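Local coordinates for DyP (Bjerkandera adusta, PDB 3VXJ), which is a heme-dependent dye-decolorizing peroxidase that probably uses hydrogen peroxide to oxidise dyes and phenolic compounds, at residues F223-P228 with L418-K423; V227-A232 with G346-D351. One frame throughout, in Å; residues are numbered along the deposited sequence.

Interaction 1 of 2, residues F223-P228 with L418-K423. With HEM (protoporphyrin IX containing Fe), chain B.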
loop_
_atom_site.group_PDB
_atom_site.type_symbol
_atom_site.label_atom_id
_atom_site.label_comp_id
_atom_site.label_asym_id
_atom_site.label_seq_id
_atom_site.Cartn_x
_atom_site.Cartn_y
_atom_site.Cartn_z
ATOM N N PHE A 223 0.341 -7.059 6.941
ATOM C CA PHE A 223 0.851 -8.281 6.308
ATOM C C PHE A 223 2.073 -8.772 7.054
ATOM O O PHE A 223 2.996 -7.997 7.307
ATOM C CB PHE A 223 1.308 -8.025 4.869
ATOM C CG PHE A 223 0.212 -7.652 3.921
ATOM C CD1 PHE A 223 -0.880 -8.497 3.719
ATOM C CD2 PHE A 223 0.314 -6.481 3.178
ATOM C CE1 PHE A 223 -1.878 -8.150 2.808
ATOM C CE2 PHE A 223 -0.671 -6.123 2.262
ATOM C CZ PHE A 223 -1.772 -6.966 2.068
ATOM N N GLN A 224 2.094 -10.057 7.394
ATOM C CA GLN A 224 3.321 -10.697 7.844
ATOM C C GLN A 224 3.991 -11.335 6.632
ATOM O O GLN A 224 3.328 -12.010 5.849
ATOM C CB GLN A 224 3.007 -11.745 8.911
ATOM C CG GLN A 224 4.235 -12.417 9.484
ATOM C CD GLN A 224 3.959 -13.186 10.753
ATOM O OE1 GLN A 224 2.884 -13.077 11.350
ATOM N NE2 GLN A 224 4.944 -13.960 11.186
ATOM N N GLN A 225 5.301 -11.149 6.493
ATOM C CA GLN A 225 6.047 -11.723 5.369
ATOM C C GLN A 225 6.953 -12.875 5.794
ATOM O O GLN A 225 7.565 -12.846 6.878
ATOM C CB GLN A 225 6.861 -10.640 4.650
ATOM C CG GLN A 225 5.982 -9.666 3.837
ATOM C CD GLN A 225 6.728 -8.452 3.327
ATOM O OE1 GLN A 225 6.597 -7.366 3.874
ATOM N NE2 GLN A 225 7.501 -8.628 2.265
ATOM N N LYS A 226 7.016 -13.880 4.925
ATOM C CA LYS A 226 7.835 -15.067 5.128
ATOM C C LYS A 226 9.071 -14.993 4.237
ATOM O O LYS A 226 9.085 -15.509 3.111
ATOM C CB LYS A 226 7.009 -16.314 4.822
ATOM C CG LYS A 226 5.690 -16.404 5.591
ATOM C CD LYS A 226 5.868 -16.557 7.085
ATOM C CE LYS A 226 4.569 -16.984 7.747
ATOM N NZ LYS A 226 4.730 -17.160 9.216
ATOM N N VAL A 227 10.091 -14.306 4.741
ATOM C CA VAL A 227 11.253 -13.949 3.918
ATOM C C VAL A 227 12.195 -15.137 3.659
ATOM O O VAL A 227 12.564 -15.380 2.504
ATOM C CB VAL A 227 12.000 -12.716 4.488
ATOM C CG1 VAL A 227 13.191 -12.360 3.612
ATOM C CG2 VAL A 227 11.044 -11.532 4.605
ATOM N N PRO A 228 12.584 -15.887 4.709
ATOM C CA PRO A 228 13.404 -17.073 4.413
ATOM C C PRO A 228 12.721 -18.043 3.451
ATOM O O PRO A 228 13.386 -18.640 2.600
ATOM C CB PRO A 228 13.572 -17.724 5.786
ATOM C CG PRO A 228 13.465 -16.602 6.746
ATOM C CD PRO A 228 12.394 -15.714 6.164
ATOM N N LEU A 418 2.149 -19.179 -0.306
ATOM C CA LEU A 418 1.846 -17.809 0.098
ATOM C C LEU A 418 2.914 -17.303 1.068
ATOM O O LEU A 418 3.142 -17.901 2.122
ATOM C CB LEU A 418 0.448 -17.716 0.717
ATOM C CG LEU A 418 -0.119 -16.313 0.997
ATOM C CD1 LEU A 418 -0.184 -15.405 -0.233
ATOM C CD2 LEU A 418 -1.500 -16.414 1.655
ATOM N N PHE A 419 3.583 -16.213 0.696
ATOM C CA PHE A 419 4.640 -15.629 1.524
ATOM C C PHE A 419 4.193 -14.352 2.235
ATOM O O PHE A 419 4.976 -13.737 2.976
ATOM C CB PHE A 419 5.879 -15.314 0.683
ATOM C CG PHE A 419 6.410 -16.479 -0.095
ATOM C CD1 PHE A 419 6.878 -17.613 0.559
ATOM C CD2 PHE A 419 6.474 -16.424 -1.476
ATOM C CE1 PHE A 419 7.385 -18.699 -0.166
ATOM C CE2 PHE A 419 6.980 -17.505 -2.213
ATOM C CZ PHE A 419 7.430 -18.635 -1.555
ATOM N N VAL A 420 2.948 -13.957 1.988
ATOM C CA VAL A 420 2.374 -12.734 2.536
ATOM C C VAL A 420 1.068 -13.118 3.216
ATOM O O VAL A 420 0.136 -13.582 2.565
ATOM C CB VAL A 420 2.105 -11.680 1.434
ATOM C CG1 VAL A 420 1.422 -10.454 2.026
ATOM C CG2 VAL A 420 3.412 -11.276 0.735
ATOM N N ILE A 421 1.010 -12.944 4.531
ATOM C CA ILE A 421 -0.114 -13.415 5.325
ATOM C C ILE A 421 -0.876 -12.222 5.900
ATOM O O ILE A 421 -0.318 -11.471 6.702
ATOM C CB ILE A 421 0.371 -14.289 6.504
ATOM C CG1 ILE A 421 1.339 -15.388 6.032
ATOM C CG2 ILE A 421 -0.813 -14.880 7.268
ATOM C CD1 ILE A 421 0.731 -16.444 5.115
ATOM N N PRO A 422 -2.141 -12.022 5.487
ATOM C CA PRO A 422 -2.925 -10.951 6.113
ATOM C C PRO A 422 -3.261 -11.293 7.562
ATOM O O PRO A 422 -3.822 -12.361 7.845
ATOM C CB PRO A 422 -4.199 -10.891 5.248
ATOM C CG PRO A 422 -3.834 -11.602 3.956
ATOM C CD PRO A 422 -2.871 -12.674 4.381
ATOM N N LYS A 423 -2.901 -10.388 8.471
ATOM C CA LYS A 423 -3.122 -10.574 9.909
ATOM C C LYS A 423 -4.230 -9.673 10.440
ATOM O O LYS A 423 -4.556 -9.719 11.625
ATOM C CB LYS A 423 -1.834 -10.302 10.691
ATOM C CG LYS A 423 -0.647 -11.194 10.316
ATOM C CD LYS A 423 -0.923 -12.682 10.528
ATOM C CE LYS A 423 -1.027 -13.035 12.017
ATOM N NZ LYS A 423 -1.452 -14.450 12.189
HETATM C CHA HEM B . 4.074 -1.849 -6.432
HETATM C CHB HEM B . 5.646 -4.739 -2.891
HETATM C CHC HEM B . 1.092 -5.584 -1.497
HETATM C CHD HEM B . -0.506 -2.671 -5.009
HETATM C C1A HEM B . 4.892 -2.583 -5.619
HETATM C C2A HEM B . 6.330 -2.679 -5.742
HETATM C C3A HEM B . 6.761 -3.492 -4.762
HETATM C C4A HEM B . 5.614 -3.901 -3.982
HETATM C CMA HEM B . 8.212 -3.912 -4.462
HETATM C CAA HEM B . 7.164 -2.013 -6.860
HETATM C CBA HEM B . 7.638 -0.590 -6.561
HETATM C CGA HEM B . 6.543 0.449 -6.616
HETATM O O1A HEM B . 6.034 0.775 -7.710
HETATM O O2A HEM B . 6.192 0.989 -5.530
HETATM C C1B HEM B . 4.554 -5.212 -2.190
HETATM C C2B HEM B . 4.602 -6.100 -1.049
HETATM C C3B HEM B . 3.335 -6.332 -0.658
HETATM C C4B HEM B . 2.465 -5.582 -1.539
HETATM C CMB HEM B . 5.908 -6.666 -0.448
HETATM C CAB HEM B . 2.833 -7.193 0.521
HETATM C CBB HEM B . 3.598 -7.458 1.583
HETATM C C1C HEM B . 0.267 -4.905 -2.357
HETATM C C2C HEM B . -1.183 -4.954 -2.355
HETATM C C3C HEM B . -1.627 -4.158 -3.340
HETATM C C4C HEM B . -0.466 -3.581 -3.982
HETATM C CMC HEM B . -2.019 -5.782 -1.361
HETATM C CAC HEM B . -3.088 -3.844 -3.759
HETATM C CBC HEM B . -4.047 -4.780 -3.729
HETATM C C1D HEM B . 0.580 -2.141 -5.656
HETATM C C2D HEM B . 0.486 -1.107 -6.658
HETATM C C3D HEM B . 1.894 -0.864 -7.105
HETATM C C4D HEM B . 2.712 -1.763 -6.330
HETATM C CMD HEM B . -0.756 -0.388 -7.208
HETATM C CAD HEM B . 2.303 0.141 -8.192
HETATM C CBD HEM B . 2.077 -0.531 -9.543
HETATM C CGD HEM B . 2.406 0.393 -10.684
HETATM O O1D HEM B . 3.188 -0.033 -11.576
HETATM O O2D HEM B . 1.898 1.537 -10.714
HETATM N NA HEM B . 4.495 -3.355 -4.557
HETATM N NB HEM B . 3.226 -4.936 -2.492
HETATM N NC HEM B . 0.664 -4.087 -3.389
HETATM N ND HEM B . 1.915 -2.488 -5.459
HETATM FE FE HEM B . 2.571 -3.777 -4.011
HETATM O O HOH W 1 2.751 -2.194 -2.814
#
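F223-Q225 and V420-K423 run antiparallel, with Q224 and I421 as a hydrogen-bonded pair: Q224 N gives to I421 O at 2.9 Å, and I421 N returns a bond to Q224 O. One step on, K226 N, at the N-cap of the following helix, donates to F419 O (2.8 Å), so the pairing lasts until the chain turns into the helix. On the heme side of the sheet, F223, Q225 and V420 line the pocket. The F223 ring lies against V420, CD1 to CG1 3.5 Å, and its CE1 reaches P422 CG; the far end of the ring, CZ, comes to 3.6 Å from the porphyrin methyl CMC. V420 CG1, anti to the backbone N (chi1 176°), touches both the phenyl ring and the vinyl carbon CBB (3.7 Å), and CG2 adds a second, slightly longer contact to CBB at 3.9 Å. An alanine in place of F223 would probably leave V420 CG1 and the methyl CMC without the ring that touches both, opening a gap beside the porphyrin. Q225 turns the flat face of its amide onto CBB, CD at 3.7 Å; its NE2 also nears the methyl CMB and is held by a hydrogen bond to E165. The other face is partly exposed and carries long aliphatic chains: K423 folds its methylenes past the OE1 end of Q224 while Q107 takes its amino group, and K226 bends at chi2 to bring CE within 4.0 Å of I421 CG1. The antiparallel sheet order 328-334, 353-360, 216-225, 420-430 is the ferredoxin-like order of the DyP family's dimeric alpha+beta barrel domains, with 420-430 outermost and 216-225 leading directly into helix 227-236.

Interaction 2 of 2, residues V227-A232 with G346-D351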
loop_
_atom_site.group_PDB
_atom_site.type_symbol
_atom_site.label_atom_id
_atom_site.label_comp_id
_atom_site.label_asym_id
_atom_site.label_seq_id
_atom_site.Cartn_x
_atom_site.Cartn_y
_atom_site.Cartn_z
ATOM N N VAL A 227 10.091 -14.306 4.741
ATOM C CA VAL A 227 11.253 -13.949 3.918
ATOM C C VAL A 227 12.195 -15.137 3.659
ATOM O O VAL A 227 12.564 -15.380 2.504
ATOM C CB VAL A 227 12.000 -12.716 4.488
ATOM C CG1 VAL A 227 13.191 -12.360 3.612
ATOM C CG2 VAL A 227 11.044 -11.532 4.605
ATOM N N PRO A 228 12.584 -15.887 4.709
ATOM C CA PRO A 228 13.404 -17.073 4.413
ATOM C C PRO A 228 12.721 -18.043 3.451
ATOM O O PRO A 228 13.386 -18.640 2.600
ATOM C CB PRO A 228 13.572 -17.724 5.786
ATOM C CG PRO A 228 13.465 -16.602 6.746
ATOM C CD PRO A 228 12.394 -15.714 6.164
ATOM N N GLU A 229 11.406 -18.186 3.577
ATOM C CA GLU A 229 10.636 -19.063 2.700
ATOM C C GLU A 229 10.647 -18.560 1.250
ATOM O O GLU A 229 10.832 -19.339 0.323
ATOM C CB GLU A 229 9.202 -19.210 3.214
ATOM C CG GLU A 229 9.070 -19.985 4.533
ATOM C CD GLU A 229 9.282 -19.135 5.793
ATOM O OE1 GLU A 229 9.692 -17.949 5.727
ATOM O OE2 GLU A 229 9.037 -19.677 6.892
ATOM N N PHE A 230 10.447 -17.257 1.067
ATOM C CA PHE A 230 10.528 -16.637 -0.254
ATOM C C PHE A 230 11.898 -16.874 -0.886
ATOM O O PHE A 230 12.007 -17.309 -2.038
ATOM C CB PHE A 230 10.232 -15.139 -0.119
ATOM C CG PHE A 230 10.469 -14.346 -1.376
ATOM C CD1 PHE A 230 9.520 -14.321 -2.392
ATOM C CD2 PHE A 230 11.637 -13.612 -1.537
ATOM C CE1 PHE A 230 9.741 -13.570 -3.551
ATOM C CE2 PHE A 230 11.860 -12.859 -2.686
ATOM C CZ PHE A 230 10.918 -12.853 -3.700
ATOM N N ASN A 231 12.948 -16.579 -0.123
ATOM C CA ASN A 231 14.315 -16.749 -0.599
ATOM C C ASN A 231 14.578 -18.203 -0.998
ATOM O O ASN A 231 15.085 -18.478 -2.091
ATOM C CB ASN A 231 15.298 -16.313 0.493
ATOM C CG ASN A 231 16.742 -16.348 0.033
ATOM O OD1 ASN A 231 17.146 -15.563 -0.824
ATOM N ND2 ASN A 231 17.532 -17.248 0.618
ATOM N N ALA A 232 14.215 -19.139 -0.125
ATOM C CA ALA A 232 14.408 -20.561 -0.401
ATOM C C ALA A 232 13.634 -21.010 -1.634
ATOM O O ALA A 232 14.151 -21.798 -2.431
ATOM C CB ALA A 232 14.025 -21.395 0.817
ATOM N N GLY A 346 15.726 -21.460 6.078
ATOM C CA GLY A 346 14.597 -21.328 5.163
ATOM C C GLY A 346 13.270 -21.148 5.878
ATOM O O GLY A 346 12.211 -21.228 5.257
ATOM N N VAL A 347 13.336 -20.898 7.187
ATOM C CA VAL A 347 12.147 -20.814 8.035
ATOM C C VAL A 347 12.125 -19.494 8.816
ATOM O O VAL A 347 13.111 -19.124 9.455
ATOM C CB VAL A 347 12.067 -22.032 9.010
ATOM C CG1 VAL A 347 10.800 -21.986 9.859
ATOM C CG2 VAL A 347 12.130 -23.350 8.235
ATOM N N THR A 348 10.996 -18.789 8.739
ATOM C CA THR A 348 10.768 -17.577 9.527
ATOM C C THR A 348 10.808 -17.856 11.031
ATOM O O THR A 348 10.157 -18.782 11.517
ATOM C CB THR A 348 9.404 -16.951 9.166
ATOM O OG1 THR A 348 9.478 -16.393 7.853
ATOM C CG2 THR A 348 8.997 -15.849 10.143
ATOM N N ALA A 349 11.570 -17.034 11.748
ATOM C CA ALA A 349 11.682 -17.110 13.206
ATOM C C ALA A 349 11.301 -15.802 13.903
ATOM O O ALA A 349 11.271 -15.736 15.132
ATOM C CB ALA A 349 13.088 -17.526 13.602
ATOM N N GLN A 350 11.034 -14.758 13.125
ATOM C CA GLN A 350 10.671 -13.464 13.690
ATOM C C GLN A 350 9.533 -12.844 12.899
ATOM O O GLN A 350 9.396 -13.096 11.707
ATOM C CB GLN A 350 11.872 -12.514 13.707
ATOM C CG GLN A 350 13.126 -13.116 14.338
ATOM C CD GLN A 350 14.246 -12.118 14.517
ATOM O OE1 GLN A 350 15.200 -12.089 13.735
ATOM N NE2 GLN A 350 14.143 -11.293 15.552
ATOM N N ASP A 351 8.722 -12.045 13.582
ATOM C CA ASP A 351 7.610 -11.328 12.988
ATOM C C ASP A 351 8.123 -10.088 12.263
ATOM O O ASP A 351 8.671 -9.177 12.872
ATOM C CB ASP A 351 6.605 -10.949 14.091
ATOM C CG ASP A 351 5.359 -10.262 13.556
ATOM O OD1 ASP A 351 5.069 -10.389 12.354
ATOM O OD2 ASP A 351 4.666 -9.589 14.355
HETATM O O HOH W 2 10.009 -13.657 7.631
#
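E229 grips T348 with both carboxylate oxygens. OE1 accepts a hydrogen bond from T348 OG1 at 2.6 Å through its syn lone pair, the one on the side of the other oxygen, while OE2 accepts one from T348 N at 2.8 Å. That second bond is nearly straight at the hydrogen (176°), although the amide comes from above the carboxylate plane. Two bonds to one residue, from its backbone and its side chain, restrict the turning of the carboxylate and are likely to stabilise its negative charge. The glutamate gets there by bending: CG stands anti to its own carbonyl carbon, and chi2 of 85° folds the chain back so that the acid reaches over to the loop, with CG passing 3.5 Å from G346 O. Beside this polar grip, the P228 ring lies on the loop backbone. Its CB is 3.4 Å from G346 C, and CD sits at the same distance from T348 OG1, the two side chains crossing at about a right angle. T348 OG1 also receives a hydrogen bond from a water, which in turn accepts a hydrogen bond from V227 N (3.0 Å); the loop thus reaches an amide of the first helical turn through solvent. G346 leaves helix 340-345 with positive phi (76°), a backbone shape that favours glycine, and starts the loop toward E229; A232 CB lies 4.4 Å from G346 CA. Further out, V347 N is hydrogen-bonded to S345 OG, and A349 N to E342 OE1. The contact therefore docks the first turns of helix 227-236, just beyond strand 216-225, on the connection from helix 340-345 to strand 353-360, the inner neighbour of strand 216-225 in the same sheet.

How the interactions relate
Both interactions start from the same stretch, sharing V227 and P228, with centres about 9 Å apart. The first is mainly strand pairing, buried on its heme-facing side; the second is a helix-to-loop contact nearer the surface and away from the annotated sites. Their chemistry follows: backbone bonds and apolar packing against the porphyrin in interaction 1, a carboxylate, a hydroxyl and a bridging water in interaction 2. They also touch directly. F419 CE1 packs 3.5 Å from E229 O, and K226 CA meets T348 OG1. The turn from strand 216-225 into helix 227-236 is thus bordered by both 418-423 and 346-351.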